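PDB 5EHK: lantibiotic dehydratase from Microbispora corallina, which probably dehydrates serine and threonine residues of the NAI-107 lantibiotic precursor peptide, drawing on glutamyl-tRNA to glutamylate their side chains before glutamate is eliminated. Local coordinates for residues A[157-162]-A[373-378]; A[917-922]-A[1051-1056]; A[961-966]-A[990-995]. All coordinates share one frame; numbering follows the deposited sequence.

Contact 1 of 3, residues A[157-162]-A[373-378]; sequences SAKWLA and DLEVRL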
ATOM      1  N   SER A 157     -12.893   7.437 -52.456  1.00 48.89           N
ATOM      2  CA  SER A 157     -11.813   8.131 -53.147  1.00 55.75           C
ATOM      3  C   SER A 157     -11.062   9.120 -52.255  1.00 54.72           C
ATOM      4  O   SER A 157     -11.660  10.054 -51.708  1.00 53.53           O
ATOM      5  CB  SER A 157     -12.368   8.850 -54.379  1.00 62.94           C
ATOM      6  OG  SER A 157     -13.377   9.782 -54.014  1.00 72.06           O
ATOM      7  N   ALA A 158      -9.751   8.933 -52.141  1.00 49.21           N
ATOM      8  CA  ALA A 158      -8.908   9.849 -51.375  1.00 44.01           C
ATOM      9  C   ALA A 158      -8.970  11.251 -51.959  1.00 47.23           C
ATOM     10  O   ALA A 158      -9.154  11.408 -53.165  1.00 52.02           O
ATOM     11  CB  ALA A 158      -7.476   9.363 -51.349  1.00 42.29           C
ATOM     12  N   LYS A 159      -8.862  12.256 -51.094  1.00 40.12           N
ATOM     13  CA  LYS A 159      -8.805  13.654 -51.508  1.00 40.17           C
ATOM     14  C   LYS A 159      -8.070  14.477 -50.443  1.00 40.51           C
ATOM     15  O   LYS A 159      -8.226  14.219 -49.252  1.00 46.26           O
ATOM     16  CB  LYS A 159     -10.228  14.200 -51.734  1.00 45.38           C
ATOM     17  CG  LYS A 159     -10.280  15.689 -52.114  1.00 51.32           C
ATOM     18  CD  LYS A 159     -11.691  16.289 -52.106  1.00 54.00           C
ATOM     19  CE  LYS A 159     -12.519  15.932 -53.333  1.00 50.82           C
ATOM     20  NZ  LYS A 159     -13.648  16.902 -53.492  1.00 46.28           N
ATOM     21  N   TRP A 160      -7.285  15.469 -50.853  1.00 35.82           N
ATOM     22  CA  TRP A 160      -6.613  16.331 -49.887  1.00 33.98           C
ATOM     23  C   TRP A 160      -6.461  17.772 -50.367  1.00 37.90           C
ATOM     24  O   TRP A 160      -5.369  18.213 -50.700  1.00 36.74           O
ATOM     25  CB  TRP A 160      -5.247  15.771 -49.505  1.00 38.33           C
ATOM     26  CG  TRP A 160      -4.664  16.400 -48.257  1.00 44.34           C
ATOM     27  CD1 TRP A 160      -4.106  17.653 -48.139  1.00 40.16           C
ATOM     28  CD2 TRP A 160      -4.566  15.800 -46.959  1.00 47.98           C
ATOM     29  NE1 TRP A 160      -3.678  17.866 -46.851  1.00 37.82           N
ATOM     30  CE2 TRP A 160      -3.945  16.746 -46.105  1.00 50.42           C
ATOM     31  CE3 TRP A 160      -4.936  14.556 -46.434  1.00 46.87           C
ATOM     32  CZ2 TRP A 160      -3.692  16.483 -44.749  1.00 44.21           C
ATOM     33  CZ3 TRP A 160      -4.681  14.294 -45.083  1.00 50.04           C
ATOM     34  CH2 TRP A 160      -4.063  15.253 -44.261  1.00 42.85           C
ATOM     35  N   LEU A 161      -7.568  18.501 -50.400  1.00 43.43           N
ATOM     36  CA  LEU A 161      -7.579  19.853 -50.936  1.00 44.07           C
ATOM     37  C   LEU A 161      -7.243  20.947 -49.923  1.00 40.16           C
ATOM     38  O   LEU A 161      -8.131  21.529 -49.308  1.00 39.51           O
ATOM     39  CB  LEU A 161      -8.935  20.136 -51.589  1.00 52.39           C
ATOM     40  CG  LEU A 161      -8.904  21.137 -52.743  1.00 57.57           C
ATOM     41  CD1 LEU A 161      -8.059  20.591 -53.889  1.00 49.77           C
ATOM     42  CD2 LEU A 161     -10.331  21.446 -53.194  1.00 53.31           C
ATOM     43  N   ALA A 162      -5.962  21.264 -49.793  1.00 42.46           N
ATOM     44  CA  ALA A 162      -5.556  22.377 -48.947  1.00 42.15           C
ATOM     45  C   ALA A 162      -5.888  23.694 -49.625  1.00 42.56           C
ATOM     46  O   ALA A 162      -5.497  23.920 -50.768  1.00 51.97           O
ATOM     47  CB  ALA A 162      -4.072  22.300 -48.634  1.00 42.09           C
ATOM     48  N   ASP A 373      -9.209  25.973 -43.908  1.00 41.50           N
ATOM     49  CA  ASP A 373      -9.667  25.682 -45.273  1.00 42.75           C
ATOM     50  C   ASP A 373      -8.896  24.490 -45.818  1.00 39.23           C
ATOM     51  O   ASP A 373      -7.756  24.613 -46.263  1.00 40.04           O
ATOM     52  CB  ASP A 373      -9.515  26.909 -46.191  1.00 44.58           C
ATOM     53  CG  ASP A 373     -10.071  26.669 -47.601  1.00 48.53           C
ATOM     54  OD1 ASP A 373     -10.750  25.640 -47.819  1.00 47.22           O
ATOM     55  OD2 ASP A 373      -9.834  27.518 -48.491  1.00 48.15           O
ATOM     56  N   LEU A 374      -9.540  23.334 -45.776  1.00 38.41           N
ATOM     57  CA  LEU A 374      -8.896  22.071 -46.098  1.00 35.48           C
ATOM     58  C   LEU A 374      -9.991  21.042 -46.214  1.00 38.12           C
ATOM     59  O   LEU A 374     -10.842  20.902 -45.332  1.00 39.73           O
ATOM     60  CB  LEU A 374      -7.903  21.667 -45.004  1.00 39.73           C
ATOM     61  CG  LEU A 374      -7.125  20.338 -45.004  1.00 42.24           C
ATOM     62  CD1 LEU A 374      -6.040  20.260 -46.087  1.00 37.59           C
ATOM     63  CD2 LEU A 374      -6.502  20.110 -43.622  1.00 30.26           C
ATOM     64  N   GLU A 375      -9.984  20.338 -47.330  1.00 40.37           N
ATOM     65  CA  GLU A 375     -10.902  19.245 -47.515  1.00 46.46           C
ATOM     66  C   GLU A 375     -10.109  17.957 -47.456  1.00 42.86           C
ATOM     67  O   GLU A 375      -9.080  17.817 -48.106  1.00 41.05           O
ATOM     68  CB  GLU A 375     -11.670  19.403 -48.823  1.00 49.90           C
ATOM     69  CG  GLU A 375     -12.767  18.374 -49.011  1.00 60.03           C
ATOM     70  CD  GLU A 375     -13.545  18.580 -50.304  1.00 74.80           C
ATOM     71  OE1 GLU A 375     -13.130  19.430 -51.135  1.00 71.25           O
ATOM     72  OE2 GLU A 375     -14.555  17.860 -50.493  1.00 73.57           O
ATOM     73  N   VAL A 376     -10.555  17.045 -46.608  1.00 40.35           N
ATOM     74  CA  VAL A 376      -9.889  15.770 -46.479  1.00 37.41           C
ATOM     75  C   VAL A 376     -10.866  14.629 -46.647  1.00 40.65           C
ATOM     76  O   VAL A 376     -11.932  14.604 -46.026  1.00 39.51           O
ATOM     77  CB  VAL A 376      -9.164  15.633 -45.137  1.00 32.77           C
ATOM     78  CG1 VAL A 376      -8.657  14.211 -44.970  1.00 34.66           C
ATOM     79  CG2 VAL A 376      -8.003  16.611 -45.061  1.00 36.96           C
ATOM     80  N   ARG A 377     -10.513  13.695 -47.518  1.00 32.68           N
ATOM     81  CA  ARG A 377     -11.299  12.491 -47.658  1.00 36.66           C
ATOM     82  C   ARG A 377     -10.386  11.296 -47.630  1.00 35.21           C
ATOM     83  O   ARG A 377      -9.288  11.332 -48.172  1.00 34.79           O
ATOM     84  CB  ARG A 377     -12.130  12.514 -48.938  1.00 45.29           C
ATOM     85  CG  ARG A 377     -13.358  13.381 -48.815  1.00 50.91           C
ATOM     86  CD  ARG A 377     -13.938  13.704 -50.162  1.00 67.32           C
ATOM     87  NE  ARG A 377     -14.885  14.807 -50.063  1.00 72.87           N
ATOM     88  CZ  ARG A 377     -16.200  14.647 -50.004  1.00 71.81           C
ATOM     89  NH1 ARG A 377     -16.721  13.426 -50.049  1.00 68.02           N
ATOM     90  NH2 ARG A 377     -16.989  15.708 -49.910  1.00 74.59           N
ATOM     91  N   LEU A 378     -10.832  10.236 -46.979  1.00 31.01           N
ATOM     92  CA  LEU A 378     -10.002   9.058 -46.886  1.00 34.58           C
ATOM     93  C   LEU A 378     -10.836   7.863 -47.313  1.00 36.40           C
ATOM     94  O   LEU A 378     -12.027   7.800 -47.031  1.00 33.92           O
ATOM     95  CB  LEU A 378      -9.493   8.880 -45.454  1.00 36.17           C
ATOM     96  CG  LEU A 378      -8.721  10.009 -44.774  1.00 31.86           C
ATOM     97  CD1 LEU A 378      -8.540   9.647 -43.308  1.00 40.40           C
ATOM     98  CD2 LEU A 378      -7.356  10.238 -45.428  1.00 27.36           C
TER
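Glu375 OE2 is gripped from both strands: Arg377 NE, on its own strand, forms a salt bridge to Glu375 OE2 at 3.1 Å, while Lys159 NZ reaches the same oxygen from across the contact at 3.3 Å, a weak one. Arg377 NH2 adds a weak bond to this salt-bridge network of Lys159, Glu375 and Arg377. OE2 lies near the guanidinium plane, at its edge, while NE approaches it from the anti side but 34° out of the carboxylate plane. CD of Lys159 lies beside the Glu375 carboxylate, and the bend at chi3 (-78°) turns CE and NZ back toward it; the shared anion probably offsets the closeness of Lys159 and Arg377, whose side chains run alongside each other.

The backbones pair antiparallel through two hydrogen-bonded pairs, Lys159 with Arg377 and Leu161 with Glu375; the shortest bond runs from Leu161 N to Glu375 O, 2.8 Å. On the other face, Val376 CG2 sits over the six-membered ring of Trp160, 3.9 Å from its centroid and 8° off the normal, a CH-pi contact. Leu374 CD1 meets the pyrrole side obliquely, 3.8 Å from Trp160 CD1, and also touches Ala162 CB.

Strand 159-162 thus lies along one side of strand 366-379, whose Val376 and Leu378 also bond to strand 147-155. Ala158 and Trp160 meet helix 512-516, and Trp160 also touches the loop residues Pro780 and Ala784.

Contact 2 of 3, residues A[917-922]-A[1051-1056]; sequences DALAEF and RRFGTA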
ATOM      1  N   ASP A 917     -38.223  -5.688  11.049  1.00 19.61           N
ATOM      2  CA  ASP A 917     -38.390  -5.351  12.457  1.00 24.65           C
ATOM      3  C   ASP A 917     -39.380  -6.235  13.221  1.00 24.50           C
ATOM      4  O   ASP A 917     -39.269  -6.374  14.440  1.00 30.19           O
ATOM      5  CB  ASP A 917     -38.749  -3.863  12.655  1.00 28.86           C
ATOM      6  CG  ASP A 917     -37.732  -2.898  12.021  1.00 32.30           C
ATOM      7  OD1 ASP A 917     -36.616  -3.306  11.626  1.00 26.13           O
ATOM      8  OD2 ASP A 917     -38.061  -1.698  11.937  1.00 42.17           O
ATOM      9  N   ALA A 918     -40.347  -6.833  12.537  1.00 26.24           N
ATOM     10  CA  ALA A 918     -41.319  -7.665  13.256  1.00 25.00           C
ATOM     11  C   ALA A 918     -40.629  -8.897  13.798  1.00 24.84           C
ATOM     12  O   ALA A 918     -41.053  -9.476  14.792  1.00 24.53           O
ATOM     13  CB  ALA A 918     -42.480  -8.055  12.375  1.00 19.78           C
ATOM     14  N   LEU A 919     -39.560  -9.297  13.121  1.00 25.43           N
ATOM     15  CA  LEU A 919     -38.827 -10.489  13.496  1.00 21.91           C
ATOM     16  C   LEU A 919     -37.686 -10.231  14.466  1.00 24.65           C
ATOM     17  O   LEU A 919     -36.993 -11.171  14.875  1.00 25.54           O
ATOM     18  CB  LEU A 919     -38.313 -11.181  12.243  1.00 22.53           C
ATOM     19  CG  LEU A 919     -39.494 -11.745  11.459  1.00 30.26           C
ATOM     20  CD1 LEU A 919     -39.026 -12.472  10.199  1.00 29.81           C
ATOM     21  CD2 LEU A 919     -40.319 -12.676  12.366  1.00 23.71           C
ATOM     22  N   ALA A 920     -37.520  -8.972  14.864  1.00 24.06           N
ATOM     23  CA  ALA A 920     -36.369  -8.563  15.666  1.00 22.82           C
ATOM     24  C   ALA A 920     -36.168  -9.369  16.957  1.00 23.40           C
ATOM     25  O   ALA A 920     -35.046  -9.771  17.273  1.00 21.81           O
ATOM     26  CB  ALA A 920     -36.444  -7.072  15.991  1.00 14.45           C
ATOM     27  N   GLU A 921     -37.245  -9.632  17.682  1.00 19.30           N
ATOM     28  CA  GLU A 921     -37.111 -10.365  18.926  1.00 21.11           C
ATOM     29  C   GLU A 921     -36.596 -11.777  18.700  1.00 22.77           C
ATOM     30  O   GLU A 921     -35.867 -12.321  19.532  1.00 18.44           O
ATOM     31  CB  GLU A 921     -38.429 -10.400  19.690  1.00 19.70           C
ATOM     32  CG  GLU A 921     -38.793  -9.090  20.313  1.00 20.33           C
ATOM     33  CD  GLU A 921     -37.736  -8.559  21.263  1.00 24.87           C
ATOM     34  OE1 GLU A 921     -37.249  -9.316  22.133  1.00 29.21           O
ATOM     35  OE2 GLU A 921     -37.421  -7.357  21.151  1.00 27.30           O
ATOM     36  N   PHE A 922     -36.969 -12.372  17.574  1.00 21.06           N
ATOM     37  CA  PHE A 922     -36.476 -13.708  17.252  1.00 24.46           C
ATOM     38  C   PHE A 922     -34.989 -13.657  16.889  1.00 23.95           C
ATOM     39  O   PHE A 922     -34.220 -14.564  17.220  1.00 20.12           O
ATOM     40  CB  PHE A 922     -37.292 -14.330  16.116  1.00 24.51           C
ATOM     41  CG  PHE A 922     -38.758 -14.461  16.427  1.00 26.06           C
ATOM     42  CD1 PHE A 922     -39.230 -15.540  17.168  1.00 23.28           C
ATOM     43  CD2 PHE A 922     -39.670 -13.503  15.984  1.00 26.86           C
ATOM     44  CE1 PHE A 922     -40.584 -15.665  17.452  1.00 24.69           C
ATOM     45  CE2 PHE A 922     -41.032 -13.623  16.282  1.00 26.08           C
ATOM     46  CZ  PHE A 922     -41.488 -14.709  17.004  1.00 18.50           C
ATOM     47  N   ARG A1051     -35.757 -22.526  15.914  1.00 25.53           N
ATOM     48  CA  ARG A1051     -37.010 -23.141  15.513  1.00 26.32           C
ATOM     49  C   ARG A1051     -38.115 -22.088  15.517  1.00 27.85           C
ATOM     50  O   ARG A1051     -38.788 -21.919  14.487  1.00 30.69           O
ATOM     51  CB  ARG A1051     -37.385 -24.342  16.389  1.00 27.56           C
ATOM     52  CG  ARG A1051     -37.210 -25.685  15.696  1.00 27.66           C
ATOM     53  CD  ARG A1051     -37.776 -26.845  16.497  1.00 26.56           C
ATOM     54  NE  ARG A1051     -37.320 -26.833  17.892  1.00 37.10           N
ATOM     55  CZ  ARG A1051     -36.160 -27.343  18.319  1.00 31.87           C
ATOM     56  NH1 ARG A1051     -35.325 -27.925  17.450  1.00 26.92           N
ATOM     57  NH2 ARG A1051     -35.832 -27.272  19.617  1.00 18.57           N
ATOM     58  N   ARG A1052     -38.269 -21.358  16.632  1.00 16.98           N
ATOM     59  CA  ARG A1052     -39.311 -20.336  16.716  1.00 19.27           C
ATOM     60  C   ARG A1052     -39.186 -19.306  15.597  1.00 25.30           C
ATOM     61  O   ARG A1052     -40.173 -18.992  14.930  1.00 29.17           O
ATOM     62  CB  ARG A1052     -39.322 -19.613  18.069  1.00 17.12           C
ATOM     63  CG  ARG A1052     -38.715 -20.385  19.198  1.00 22.03           C
ATOM     64  CD  ARG A1052     -39.631 -20.479  20.377  1.00 15.99           C
ATOM     65  NE  ARG A1052     -39.114 -19.793  21.560  1.00 24.77           N
ATOM     66  CZ  ARG A1052     -38.883 -20.370  22.741  1.00 28.54           C
ATOM     67  NH1 ARG A1052     -39.088 -21.669  22.927  1.00 28.36           N
ATOM     68  NH2 ARG A1052     -38.431 -19.642  23.750  1.00 29.08           N
ATOM     69  N   PHE A1053     -37.969 -18.790  15.409  1.00 23.83           N
ATOM     70  CA  PHE A1053     -37.653 -17.789  14.393  1.00 20.84           C
ATOM     71  C   PHE A1053     -38.108 -18.316  13.027  1.00 26.00           C
ATOM     72  O   PHE A1053     -38.799 -17.612  12.287  1.00 30.38           O
ATOM     73  CB  PHE A1053     -36.142 -17.488  14.436  1.00 23.27           C
ATOM     74  CG  PHE A1053     -35.684 -16.341  13.559  1.00 21.70           C
ATOM     75  CD1 PHE A1053     -34.385 -15.880  13.660  1.00 22.53           C
ATOM     76  CD2 PHE A1053     -36.525 -15.734  12.633  1.00 23.47           C
ATOM     77  CE1 PHE A1053     -33.939 -14.835  12.861  1.00 23.78           C
ATOM     78  CE2 PHE A1053     -36.093 -14.692  11.831  1.00 19.81           C
ATOM     79  CZ  PHE A1053     -34.801 -14.237  11.947  1.00 24.21           C
ATOM     80  N   GLY A1054     -37.718 -19.543  12.688  1.00 25.99           N
ATOM     81  CA  GLY A1054     -38.096 -20.132  11.413  1.00 25.04           C
ATOM     82  C   GLY A1054     -39.609 -20.224  11.267  1.00 29.46           C
ATOM     83  O   GLY A1054     -40.162 -19.942  10.190  1.00 29.89           O
ATOM     84  N   THR A1055     -40.278 -20.600  12.356  1.00 25.15           N
ATOM     85  CA  THR A1055     -41.734 -20.630  12.397  1.00 25.37           C
ATOM     86  C   THR A1055     -42.384 -19.270  12.137  1.00 28.94           C
ATOM     87  O   THR A1055     -43.159 -19.145  11.190  1.00 33.54           O
ATOM     88  CB  THR A1055     -42.263 -21.228  13.705  1.00 28.50           C
ATOM     89  OG1 THR A1055     -42.162 -22.650  13.630  1.00 22.17           O
ATOM     90  CG2 THR A1055     -43.737 -20.850  13.916  1.00 25.67           C
ATOM     91  N   ALA A1056     -42.084 -18.265  12.961  1.00 24.77           N
ATOM     92  CA  ALA A1056     -42.679 -16.939  12.776  1.00 27.48           C
ATOM     93  C   ALA A1056     -42.301 -16.399  11.412  1.00 30.24           C
ATOM     94  O   ALA A1056     -43.012 -15.578  10.825  1.00 30.14           O
ATOM     95  CB  ALA A1056     -42.244 -15.977  13.862  1.00 23.23           C
TER
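Two CH-pi contacts link Phe922 to the helix opposite, with Phe922 serving once as donor and once as acceptor. Its CB lies over the face of the Phe1053 ring, 4.1 Å from the centroid, and is 3.6 Å from Phe1053 CG. Its own ring receives Ala1056 CB over one face, displaced toward the rim that carries CZ and CE2; Ala1056 CB is 3.5 Å from Phe922 CZ. With CG beside the backbone N and anti to the carbonyl carbon (chi1 -59°), the Phe922 ring lies against the turn of backbone from Arg1052 to Ala1056, and its CD1 is 3.9 Å from Phe1053 CA.

Leu919 and Phe922, at the N-terminal end of helix 920-942, face the middle of helix 1044-1059, both in the largely helical C-terminal part of the protein, which in this family probably eliminates glutamate from the glutamylated peptide. No hydrogen bond spans the two segments.

Purely aliphatic and alkyl-aromatic packing comes from Leu919. Its branches divide: CD1 approaches the Phe1053 ring at its edge, 4.0 Å from Phe1053 CE2, while CD2 rests 4.1 Å from Ala1056 CB. Phe1053 is met by Phe922 over a face and by Leu919 at its edge; it also packs on Leu1073 and Leu1077 of helix 1068-1085.

Of the charged side chains, Arg1052 offers the aromatic ring its aliphatic base, CB standing 4.2 Å from Phe922 CD1. Beyond that the chain leads away, and its NH1 forms a salt bridge with Glu1048 one turn earlier.

Contact 3 of 3, residues A[961-966]-A[990-995]; sequences LADAFG and GDPAAA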
ATOM      1  N   LEU A 961     -28.239 -25.883  13.200  1.00 21.79           N
ATOM      2  CA  LEU A 961     -29.035 -24.685  12.960  1.00 20.41           C
ATOM      3  C   LEU A 961     -29.929 -24.849  11.736  1.00 21.76           C
ATOM      4  O   LEU A 961     -31.111 -24.531  11.785  1.00 23.08           O
ATOM      5  CB  LEU A 961     -28.152 -23.437  12.831  1.00 21.49           C
ATOM      6  CG  LEU A 961     -28.828 -22.059  12.903  1.00 20.54           C
ATOM      7  CD1 LEU A 961     -27.880 -21.048  13.529  1.00 20.61           C
ATOM      8  CD2 LEU A 961     -29.271 -21.560  11.531  1.00 13.59           C
ATOM      9  N   ALA A 962     -29.350 -25.331  10.637  1.00 24.89           N
ATOM     10  CA  ALA A 962     -30.100 -25.626   9.414  1.00 21.65           C
ATOM     11  C   ALA A 962     -31.297 -26.525   9.667  1.00 25.26           C
ATOM     12  O   ALA A 962     -32.378 -26.241   9.146  1.00 27.94           O
ATOM     13  CB  ALA A 962     -29.200 -26.239   8.367  1.00 21.88           C
ATOM     14  N   ASP A 963     -31.105 -27.603  10.448  1.00 26.06           N
ATOM     15  CA  ASP A 963     -32.209 -28.495  10.825  1.00 24.48           C
ATOM     16  C   ASP A 963     -33.234 -27.645  11.525  1.00 23.16           C
ATOM     17  O   ASP A 963     -34.391 -27.629  11.147  1.00 28.37           O
ATOM     18  CB  ASP A 963     -31.760 -29.648  11.758  1.00 26.09           C
ATOM     19  CG  ASP A 963     -32.777 -30.839  11.808  1.00 30.45           C
ATOM     20  OD1 ASP A 963     -32.897 -31.571  10.801  1.00 36.40           O
ATOM     21  OD2 ASP A 963     -33.432 -31.085  12.846  1.00 20.79           O
ATOM     22  N   ALA A 964     -32.776 -26.854  12.484  1.00 23.73           N
ATOM     23  CA  ALA A 964     -33.679 -26.199  13.420  1.00 24.81           C
ATOM     24  C   ALA A 964     -34.561 -25.124  12.786  1.00 24.08           C
ATOM     25  O   ALA A 964     -35.726 -24.983  13.161  1.00 16.99           O
ATOM     26  CB  ALA A 964     -32.896 -25.632  14.609  1.00 21.03           C
ATOM     27  N   PHE A 965     -34.034 -24.410  11.793  1.00 26.06           N
ATOM     28  CA  PHE A 965     -34.808 -23.358  11.143  1.00 25.05           C
ATOM     29  C   PHE A 965     -36.089 -23.942  10.569  1.00 31.88           C
ATOM     30  O   PHE A 965     -37.142 -23.287  10.564  1.00 33.65           O
ATOM     31  CB  PHE A 965     -34.020 -22.664  10.041  1.00 22.51           C
ATOM     32  CG  PHE A 965     -34.682 -21.414   9.529  1.00 25.39           C
ATOM     33  CD1 PHE A 965     -34.522 -20.206  10.190  1.00 28.19           C
ATOM     34  CD2 PHE A 965     -35.470 -21.445   8.397  1.00 23.92           C
ATOM     35  CE1 PHE A 965     -35.127 -19.051   9.722  1.00 26.72           C
ATOM     36  CE2 PHE A 965     -36.082 -20.298   7.927  1.00 26.03           C
ATOM     37  CZ  PHE A 965     -35.914 -19.101   8.587  1.00 28.06           C
ATOM     38  N   GLY A 966     -35.997 -25.180  10.095  1.00 29.65           N
ATOM     39  CA  GLY A 966     -37.164 -25.856   9.568  1.00 33.11           C
ATOM     40  C   GLY A 966     -37.336 -25.643   8.080  1.00 35.24           C
ATOM     41  O   GLY A 966     -36.465 -25.062   7.423  1.00 30.59           O
ATOM     42  N   GLY A 990     -38.725 -32.863   3.711  1.00 44.53           N
ATOM     43  CA  GLY A 990     -38.395 -33.532   4.954  1.00 40.53           C
ATOM     44  C   GLY A 990     -36.994 -33.320   5.513  1.00 41.15           C
ATOM     45  O   GLY A 990     -36.724 -33.723   6.647  1.00 45.11           O
ATOM     46  N   ASP A 991     -36.108 -32.682   4.746  1.00 44.13           N
ATOM     47  CA  ASP A 991     -34.704 -32.519   5.152  1.00 37.97           C
ATOM     48  C   ASP A 991     -34.245 -31.064   5.087  1.00 38.37           C
ATOM     49  O   ASP A 991     -33.477 -30.699   4.186  1.00 36.70           O
ATOM     50  CB  ASP A 991     -33.804 -33.354   4.241  1.00 36.94           C
ATOM     51  CG  ASP A 991     -32.438 -33.604   4.840  1.00 42.81           C
ATOM     52  OD1 ASP A 991     -32.237 -33.243   6.021  1.00 45.34           O
ATOM     53  OD2 ASP A 991     -31.570 -34.175   4.141  1.00 40.06           O
ATOM     54  N   PRO A 992     -34.685 -30.236   6.062  1.00 37.67           N
ATOM     55  CA  PRO A 992     -34.355 -28.801   6.107  1.00 36.50           C
ATOM     56  C   PRO A 992     -32.846 -28.528   6.243  1.00 35.71           C
ATOM     57  O   PRO A 992     -32.375 -27.473   5.805  1.00 35.08           O
ATOM     58  CB  PRO A 992     -35.131 -28.290   7.333  1.00 27.43           C
ATOM     59  CG  PRO A 992     -36.083 -29.394   7.700  1.00 28.65           C
ATOM     60  CD  PRO A 992     -35.403 -30.655   7.279  1.00 33.06           C
ATOM     61  N   ALA A 993     -32.115 -29.448   6.873  1.00 30.32           N
ATOM     62  CA  ALA A 993     -30.673 -29.341   6.993  1.00 26.19           C
ATOM     63  C   ALA A 993     -30.045 -29.278   5.619  1.00 32.74           C
ATOM     64  O   ALA A 993     -29.340 -28.328   5.287  1.00 35.38           O
ATOM     65  CB  ALA A 993     -30.118 -30.530   7.768  1.00 34.58           C
ATOM     66  N   ALA A 994     -30.322 -30.286   4.804  1.00 43.51           N
ATOM     67  CA  ALA A 994     -29.790 -30.319   3.444  1.00 43.78           C
ATOM     68  C   ALA A 994     -30.305 -29.119   2.645  1.00 35.79           C
ATOM     69  O   ALA A 994     -29.577 -28.562   1.821  1.00 37.34           O
ATOM     70  CB  ALA A 994     -30.099 -31.640   2.754  1.00 37.21           C
ATOM     71  N   ALA A 995     -31.561 -28.750   2.885  1.00 34.28           N
ATOM     72  CA  ALA A 995     -32.169 -27.578   2.248  1.00 37.49           C
ATOM     73  C   ALA A 995     -31.250 -26.389   2.396  1.00 38.26           C
ATOM     74  O   ALA A 995     -30.626 -25.950   1.438  1.00 39.59           O
ATOM     75  CB  ALA A 995     -33.523 -27.266   2.872  1.00 31.89           C
TER
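A helix end meets a helix start here: the last turn of helix 950-965 packs against the first turn of helix 992-997, within the mainly helical C-terminal region of the dehydratase. Asp991 holds the N-cap position of the second helix and Pro992 follows it as the first helical residue, a place where a proline is readily tolerated because the opening turn needs no N-H bond from it. Gly966 ends the first helix, leaving helical geometry with a positive phi of 91°.

Small residues let the two backbones approach closely. Asp963 CA and Ala993 CA are 4.2 Å apart, the nearest such pair between the segments. Ala962 CB points at the second helix and touches its main chain, not a side-chain tip: it lies 3.7 Å from Ala993 CA, whereas Ala962 CB and Ala993 CB are 4.4 Å apart. From the other direction, Ala993 CB sits 4.1 Å from Asp963 N. Pro992 is the residue most buried by the other segment, its ring resting against the end of the first helix, where Pro992 CG is 4.0 Å from Gly966 C.

No hydrogen bond joins the two segments themselves, but the next turn of the second helix supplies one: Trp996 NE1 bonds to Gly966 O, and the Trp996 ring also meets that of Phe965 with the planes nearly perpendicular. Phe965 O is in turn bonded by Arg1058 NH1. The carbonyl oxygen that Trp996 holds is also touched by proline, with Pro992 CB 3.5 Å from Gly966 O.

Overall arrangement
From the N terminus, contact 1 closes first, joining strand 159-162 to strand 366-379 across some 210 intervening residues, many of them helical. Contact 2 opens far later, at 917-922, and closes at 1051-1056. Contact 3 (961-966 with 990-995) is nested inside that loop and closes a much shorter one with no helix in it. Contacts 2 and 3 touch, Gly1054 CA lying 3.6 Å from Phe965 CE1, so helix 1044-1059 packs against both helix 920-942 and helix 950-965, which follow each other in the chain. Contact 1 lies on the opposite side of the chain's centre, its centre about 76 Å from those of contacts 2 and 3.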